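PDB 4DIM: phosphoribosylglycinamide synthetase from Anaerococcus prevotii, which probably acts as an ATP-dependent ligase of the ATP-grasp family, binding ATP and a metal ion. Local coordinates for residues A[112-117]-A[122-127]; A[325-330]-A[389-394]; A[62-67]-A[91-96]. One frame throughout, in Å; residues are numbered along the deposited sequence.

From the N terminus, contact 3 comes first: it closes a loop of 23 residues between helices 60-66 and 84-94, which contains strand 74-76, an edge strand of the N-terminal parallel sheet. Contact 1 spans only four residues, mostly the end of helix 110-120, and folds the following chain back against that helix on the way to strand 127-128. Contact 2 closes the longest loop, 58 residues, laying helix 384-395 against strand 323-329 of the large antiparallel sheet. The three lie in series, none enclosing or crossing another. Contacts 1 and 3 have centres about 30 Å apart, whereas contact 2 is on the opposite side of the chain's centre from both.

Contact 1: A[112-117]-A[122-127]; sequences KMKEAF and VNTARH
Within the ATP-grasp domain, F117 and K114 of helix 110-120 meet V122, T124 and H127 where the chain doubles back toward strand 127-128. The turn is fixed at its base by V122 N, which gives F117 O a nearly straight hydrogen bond (2.8 Å, 167°) on a carbonyl lone pair. The F117 ring is sandwiched: V122 CG1 sits over the centre of one face, a CH-pi contact 3.8 Å from the centroid, and M113 O lies on the opposite face toward the rim. T124 OG1 is at the ring's edge, in its plane. K114 reaches along the loop past H127 and A125 to T124. Its CB lies 3.4 Å from H127 NE2 at the edge of the imidazole; bends at chi2 (-98°) and chi4 (-127°) then carry CE past A125 O and let NZ donate to T124 OG1 at 2.9 Å. That hydroxyl is also hydrogen-bonded to I273 O, so two partners grip it. A leucine in place of this lysine would probably leave T124 OG1 without its amine donor and weaken the tie between helix and loop. Around the turn, helix 236-253 and strand 270-277 pack on F117 and V122, while strand 186-189 meets K114 and H127.

Contact 2: A[325-330]-A[389-394]; sequences LARMII and DKLDVI
L391 of helix 384-395 reaches down onto L325 and R327 of strand 323-329. Its CB already lies 3.9 Å from L325 CD2, and its CG comes slightly nearer the same methyl, at 3.8 Å. CG also has the R327 guanidinium beside it, with NH1 at 4.3 Å. At the tip, CD2 still brushes L325 CD2, at 4.2 Å. The L391 side chain as a whole also packs on I377 and V379 of the adjoining strand 375-381. With CG anti to the backbone N (chi1 174°), L325 sends its CD2 methyl between L391 and R327, over the centre of one guanidinium face. R327 stretches out from CG to NE along the border of this apolar patch. D392 OD1 stands at the guanidinium edge, 4.1 Å from NH1, so the opposite charges probably attract without forming a salt bridge; the firm partner of R327 is E216, which takes a salt bridge from NE. L325 and R327, two residues apart, project from one face of the strand, and the helix crosses above them at -32° with the axes 10.0 Å apart. This is consistent with alpha/beta packing, an inclined helix covering one face of an antiparallel sheet.

Contact 3: A[62-67]-A[91-96]; sequences EVEQKV and CDKENL
E64 of helix 60-66 and V67, just after it, face K93 and E94 near the end of helix 84-94, in one charged and one largely apolar meeting. The charged one is a long salt bridge, E64 OE2 to K93 NZ at 3.7 Å. NZ is equally far from E64 OE1, so the pairing is probably a loose attraction. E64 reaches it because CG leaves anti to the backbone N (chi1 -177°) and the chain stays extended, while K93 folds back at chi2 (-61°) and chi4 (87°). The stems of the two side chains brush as well, CG of E64 lying 4.1 Å from CG of K93. The van der Waals part is V67 CG2 against E94 CG, 3.9 Å apart. E94 bends at chi2, bringing OE2 close to the same methyl; that oxygen also has a long, weak ion pair with K68 NZ. N95 turns out of the helix with positive phi, and L96 N bonds back to C91 O at 3.2 Å. Buried V63 packs on S86 and I90; E64 also touches R89. Helices 60-66 and 84-94 thus pack on each other here, and the chain between them passes through strand 74-76, an outer strand of the parallel sheet.

Contact 1: A[112-117]-A[122-127]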
# COMPACT_ATOMS: atom_id res chain seq x y z
N LYS A 112 6.75 5.73 17.37
CA LYS A 112 6.94 4.35 17.81
C LYS A 112 7.68 3.52 16.79
O LYS A 112 8.45 2.63 17.16
CB LYS A 112 5.60 3.65 18.10
CG LYS A 112 4.87 4.05 19.37
CD LYS A 112 3.56 3.21 19.53
CE LYS A 112 2.45 3.91 20.32
NZ LYS A 112 2.60 3.75 21.78
N MSE A 113 7.41 3.77 15.49
CA MSE A 113 8.08 3.09 14.38
C MSE A 113 9.54 3.48 14.33
O MSE A 113 10.40 2.62 14.23
CB MSE A 113 7.42 3.44 13.02
CG MSE A 113 7.72 2.43 11.91
SE MSE A 113 7.42 3.05 10.08
CE MSE A 113 8.62 4.61 10.05
N LYS A 114 9.82 4.77 14.42
CA LYS A 114 11.19 5.28 14.33
C LYS A 114 12.00 4.94 15.59
O LYS A 114 13.24 4.95 15.53
CB LYS A 114 11.17 6.81 14.09
CG LYS A 114 10.48 7.21 12.78
CD LYS A 114 11.41 7.46 11.62
CE LYS A 114 10.71 8.19 10.48
NZ LYS A 114 10.85 7.50 9.15
N GLU A 115 11.32 4.65 16.71
CA GLU A 115 11.94 4.27 17.97
C GLU A 115 12.46 2.82 17.84
O GLU A 115 13.54 2.49 18.33
CB GLU A 115 10.91 4.40 19.12
CG GLU A 115 11.52 4.32 20.51
CD GLU A 115 10.54 4.21 21.67
OE1 GLU A 115 9.53 3.49 21.54
OE2 GLU A 115 10.83 4.81 22.74
N ALA A 116 11.67 1.97 17.19
CA ALA A 116 12.04 0.59 16.93
C ALA A 116 13.17 0.53 15.93
O ALA A 116 14.10 -0.24 16.09
CB ALA A 116 10.83 -0.17 16.39
N PHE A 117 13.10 1.34 14.90
CA PHE A 117 14.15 1.40 13.89
C PHE A 117 15.47 1.88 14.48
O PHE A 117 16.49 1.37 14.05
CB PHE A 117 13.71 2.29 12.72
CG PHE A 117 12.58 1.76 11.86
CD1 PHE A 117 12.07 0.47 12.04
CD2 PHE A 117 12.12 2.49 10.77
CE1 PHE A 117 11.08 -0.03 11.18
CE2 PHE A 117 11.16 1.97 9.91
CZ PHE A 117 10.64 0.72 10.13
N VAL A 122 17.52 0.08 11.85
CA VAL A 122 16.91 0.03 10.52
C VAL A 122 17.10 1.39 9.89
O VAL A 122 16.85 2.39 10.55
CB VAL A 122 15.41 -0.38 10.62
CG1 VAL A 122 14.67 -0.13 9.30
CG2 VAL A 122 15.30 -1.85 11.04
N ASN A 123 17.54 1.44 8.64
CA ASN A 123 17.73 2.68 7.90
C ASN A 123 16.44 3.36 7.70
O ASN A 123 15.50 2.79 7.12
CB ASN A 123 18.35 2.45 6.52
CG ASN A 123 19.75 1.96 6.51
OD1 ASN A 123 20.43 1.92 7.53
ND2 ASN A 123 20.19 1.55 5.34
N THR A 124 16.37 4.57 8.22
CA THR A 124 15.20 5.42 8.12
C THR A 124 15.63 6.87 8.41
O THR A 124 16.68 7.07 9.04
CB THR A 124 14.16 4.91 9.15
OG1 THR A 124 12.87 5.43 8.81
CG2 THR A 124 14.57 5.28 10.63
N ALA A 125 14.79 7.86 8.01
CA ALA A 125 14.98 9.29 8.34
C ALA A 125 14.80 9.45 9.86
O ALA A 125 13.69 9.34 10.37
CB ALA A 125 13.96 10.16 7.61
N ARG A 126 15.89 9.63 10.58
CA ARG A 126 15.85 9.72 12.04
C ARG A 126 15.23 11.03 12.48
O ARG A 126 15.32 12.02 11.74
CB ARG A 126 17.28 9.58 12.59
CG ARG A 126 17.96 8.22 12.27
CD ARG A 126 19.43 8.15 12.66
NE ARG A 126 20.23 9.14 11.93
CZ ARG A 126 21.51 9.43 12.17
NH1 ARG A 126 22.18 8.78 13.12
NH2 ARG A 126 22.13 10.36 11.45
N HIS A 127 14.60 11.04 13.66
CA HIS A 127 13.97 12.27 14.16
C HIS A 127 14.11 12.46 15.64
O HIS A 127 14.18 11.52 16.44
CB HIS A 127 12.47 12.32 13.81
CG HIS A 127 11.58 11.42 14.62
ND1 HIS A 127 11.01 11.83 15.81
CD2 HIS A 127 11.17 10.17 14.36
CE1 HIS A 127 10.27 10.82 16.23
NE2 HIS A 127 10.32 9.80 15.38

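Contact 2: A[325-330]-A[389-394]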
# COMPACT_ATOMS: atom_id res chain seq x y z
N LEU A 325 3.48 -4.03 -15.72
CA LEU A 325 3.20 -2.59 -15.71
C LEU A 325 1.72 -2.40 -15.48
O LEU A 325 0.91 -2.98 -16.19
CB LEU A 325 3.64 -1.92 -17.05
CG LEU A 325 3.29 -0.42 -17.27
CD1 LEU A 325 3.91 0.46 -16.21
CD2 LEU A 325 3.72 0.05 -18.60
N ALA A 326 1.37 -1.60 -14.49
CA ALA A 326 -0.02 -1.29 -14.14
C ALA A 326 -0.17 0.18 -14.12
O ALA A 326 0.63 0.84 -13.46
CB ALA A 326 -0.39 -1.87 -12.79
N ARG A 327 -1.14 0.71 -14.85
CA ARG A 327 -1.38 2.13 -14.88
C ARG A 327 -2.84 2.47 -14.77
O ARG A 327 -3.68 1.87 -15.46
CB ARG A 327 -0.84 2.69 -16.20
CG ARG A 327 0.63 2.95 -16.14
CD ARG A 327 1.03 3.76 -17.33
NE ARG A 327 2.48 3.85 -17.38
CZ ARG A 327 3.21 4.04 -18.47
NH1 ARG A 327 2.62 4.18 -19.66
NH2 ARG A 327 4.53 4.07 -18.39
N MSE A 328 -3.14 3.53 -13.99
CA MSE A 328 -4.48 4.08 -13.91
C MSE A 328 -4.74 4.89 -15.18
O MSE A 328 -3.84 5.60 -15.63
CB MSE A 328 -4.68 4.98 -12.68
CG MSE A 328 -4.35 4.30 -11.33
SE MSE A 328 -5.15 2.48 -10.93
CE MSE A 328 -3.54 1.31 -11.13
N ILE A 329 -5.95 4.76 -15.76
CA ILE A 329 -6.43 5.59 -16.87
C ILE A 329 -6.97 6.87 -16.25
O ILE A 329 -7.82 6.80 -15.38
CB ILE A 329 -7.50 4.90 -17.76
CG1 ILE A 329 -6.99 3.56 -18.34
CG2 ILE A 329 -7.92 5.86 -18.90
CD1 ILE A 329 -8.07 2.76 -19.00
N ILE A 330 -6.47 8.03 -16.67
CA ILE A 330 -6.91 9.31 -16.11
C ILE A 330 -7.20 10.32 -17.20
O ILE A 330 -6.77 10.14 -18.35
CB ILE A 330 -5.82 9.86 -15.12
CG1 ILE A 330 -4.47 10.10 -15.83
CG2 ILE A 330 -5.64 8.91 -13.92
CD1 ILE A 330 -3.64 11.05 -15.17
N ASP A 389 5.61 -0.05 -24.34
CA ASP A 389 5.20 0.07 -25.75
C ASP A 389 3.84 -0.56 -25.94
O ASP A 389 2.97 0.06 -26.53
CB ASP A 389 6.23 -0.57 -26.69
CG ASP A 389 7.58 0.14 -26.74
OD1 ASP A 389 7.66 1.31 -26.28
OD2 ASP A 389 8.56 -0.47 -27.25
N LYS A 390 3.62 -1.74 -25.33
CA LYS A 390 2.32 -2.42 -25.36
C LYS A 390 1.24 -1.52 -24.72
O LYS A 390 0.15 -1.38 -25.26
CB LYS A 390 2.42 -3.80 -24.64
CG LYS A 390 1.20 -4.69 -24.76
CD LYS A 390 1.56 -6.18 -24.92
CE LYS A 390 1.71 -6.59 -26.37
NZ LYS A 390 2.29 -7.96 -26.55
N LEU A 391 1.57 -0.86 -23.61
CA LEU A 391 0.63 0.02 -22.90
C LEU A 391 0.24 1.24 -23.75
O LEU A 391 -0.93 1.62 -23.77
CB LEU A 391 1.25 0.47 -21.55
CG LEU A 391 0.33 0.64 -20.32
CD1 LEU A 391 -0.81 1.59 -20.56
CD2 LEU A 391 -0.18 -0.68 -19.86
N ASP A 392 1.21 1.85 -24.46
CA ASP A 392 0.93 3.02 -25.31
C ASP A 392 -0.03 2.72 -26.44
O ASP A 392 -0.77 3.61 -26.84
CB ASP A 392 2.21 3.57 -25.93
CG ASP A 392 3.15 4.24 -24.96
OD1 ASP A 392 2.78 4.35 -23.74
OD2 ASP A 392 4.26 4.64 -25.39
N VAL A 393 -0.01 1.49 -26.96
CA VAL A 393 -0.89 1.06 -28.03
C VAL A 393 -2.33 0.90 -27.48
O VAL A 393 -3.27 1.22 -28.20
CB VAL A 393 -0.39 -0.26 -28.67
CG1 VAL A 393 -1.42 -0.83 -29.65
CG2 VAL A 393 0.95 -0.06 -29.37
N ILE A 394 -2.47 0.41 -26.23
CA ILE A 394 -3.76 0.16 -25.56
C ILE A 394 -4.50 1.49 -25.38
O ILE A 394 -5.54 1.69 -25.99
CB ILE A 394 -3.55 -0.61 -24.20
CG1 ILE A 394 -3.03 -2.05 -24.47
CG2 ILE A 394 -4.85 -0.70 -23.34
CD1 ILE A 394 -2.51 -2.81 -23.18

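Contact 3: A[62-67]-A[91-96]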
# COMPACT_ATOMS: atom_id res chain seq x y z
N GLU A 62 -15.76 -1.16 18.00
CA GLU A 62 -17.03 -1.59 17.41
C GLU A 62 -16.89 -2.93 16.72
O GLU A 62 -17.73 -3.80 16.88
CB GLU A 62 -17.52 -0.56 16.38
CG GLU A 62 -18.92 -0.82 15.84
CD GLU A 62 -19.12 -0.23 14.46
OE1 GLU A 62 -18.83 -0.94 13.47
OE2 GLU A 62 -19.51 0.96 14.37
N VAL A 63 -15.83 -3.08 15.95
CA VAL A 63 -15.54 -4.28 15.18
C VAL A 63 -15.40 -5.49 16.08
O VAL A 63 -15.98 -6.52 15.75
CB VAL A 63 -14.29 -4.06 14.31
CG1 VAL A 63 -13.71 -5.38 13.81
CG2 VAL A 63 -14.63 -3.15 13.14
N GLU A 64 -14.64 -5.37 17.17
CA GLU A 64 -14.41 -6.45 18.14
C GLU A 64 -15.75 -7.01 18.67
O GLU A 64 -15.90 -8.22 18.83
CB GLU A 64 -13.55 -5.90 19.30
CG GLU A 64 -13.13 -6.89 20.37
CD GLU A 64 -12.91 -6.29 21.75
OE1 GLU A 64 -12.40 -5.15 21.84
OE2 GLU A 64 -13.21 -6.98 22.75
N GLN A 65 -16.71 -6.12 18.91
CA GLN A 65 -18.03 -6.51 19.40
C GLN A 65 -18.81 -7.24 18.32
O GLN A 65 -19.38 -8.30 18.58
CB GLN A 65 -18.83 -5.26 19.88
CG GLN A 65 -18.67 -4.88 21.37
CD GLN A 65 -17.30 -5.12 21.99
OE1 GLN A 65 -16.37 -4.30 21.85
NE2 GLN A 65 -17.16 -6.21 22.73
N LYS A 66 -18.84 -6.68 17.12
CA LYS A 66 -19.62 -7.22 16.02
C LYS A 66 -19.16 -8.61 15.51
O LYS A 66 -20.01 -9.29 14.94
CB LYS A 66 -19.64 -6.20 14.85
CG LYS A 66 -20.53 -4.99 15.14
CD LYS A 66 -20.61 -4.01 13.98
CE LYS A 66 -21.50 -2.80 14.24
NZ LYS A 66 -22.95 -3.09 14.07
N VAL A 67 -17.90 -9.05 15.76
CA VAL A 67 -17.36 -10.32 15.23
C VAL A 67 -17.56 -11.53 16.14
O VAL A 67 -17.30 -12.67 15.73
CB VAL A 67 -15.85 -10.20 14.90
CG1 VAL A 67 -15.63 -9.11 13.86
CG2 VAL A 67 -14.98 -9.96 16.14
N CYS A 91 -7.97 -10.59 15.23
CA CYS A 91 -7.03 -11.69 15.34
C CYS A 91 -6.56 -11.92 16.76
O CYS A 91 -6.47 -13.08 17.16
CB CYS A 91 -5.86 -11.47 14.41
SG CYS A 91 -6.36 -11.34 12.69
N ASP A 92 -6.25 -10.85 17.50
CA ASP A 92 -5.82 -10.97 18.90
C ASP A 92 -6.92 -11.50 19.83
O ASP A 92 -6.57 -12.16 20.82
CB ASP A 92 -5.32 -9.61 19.43
CG ASP A 92 -3.94 -9.25 18.96
OD1 ASP A 92 -3.45 -9.89 17.99
OD2 ASP A 92 -3.34 -8.31 19.54
N LYS A 93 -8.21 -11.18 19.57
CA LYS A 93 -9.31 -11.57 20.47
C LYS A 93 -10.01 -12.87 20.02
O LYS A 93 -10.34 -13.68 20.87
CB LYS A 93 -10.34 -10.42 20.59
CG LYS A 93 -9.77 -9.07 21.09
CD LYS A 93 -9.13 -9.09 22.49
CE LYS A 93 -8.63 -7.72 22.96
NZ LYS A 93 -9.67 -6.89 23.65
N GLU A 94 -10.22 -13.08 18.71
CA GLU A 94 -10.85 -14.32 18.21
C GLU A 94 -9.77 -15.42 17.94
O GLU A 94 -10.14 -16.53 17.53
CB GLU A 94 -11.67 -14.03 16.94
CG GLU A 94 -12.87 -13.12 17.13
CD GLU A 94 -14.01 -13.66 17.99
OE1 GLU A 94 -14.34 -14.86 17.86
OE2 GLU A 94 -14.58 -12.86 18.77
N ASN A 95 -8.46 -15.13 18.20
CA ASN A 95 -7.34 -16.05 18.04
C ASN A 95 -7.29 -16.61 16.60
O ASN A 95 -7.14 -17.81 16.35
CB ASN A 95 -7.37 -17.17 19.10
CG ASN A 95 -6.05 -17.91 19.27
OD1 ASN A 95 -4.96 -17.33 19.17
ND2 ASN A 95 -6.12 -19.21 19.51
N LEU A 96 -7.39 -15.71 15.67
CA LEU A 96 -7.34 -16.01 14.24
C LEU A 96 -5.95 -15.67 13.75
O LEU A 96 -5.27 -14.87 14.40
CB LEU A 96 -8.42 -15.19 13.52
CG LEU A 96 -9.81 -15.27 14.11
CD1 LEU A 96 -10.79 -14.46 13.33
CD2 LEU A 96 -10.29 -16.71 14.19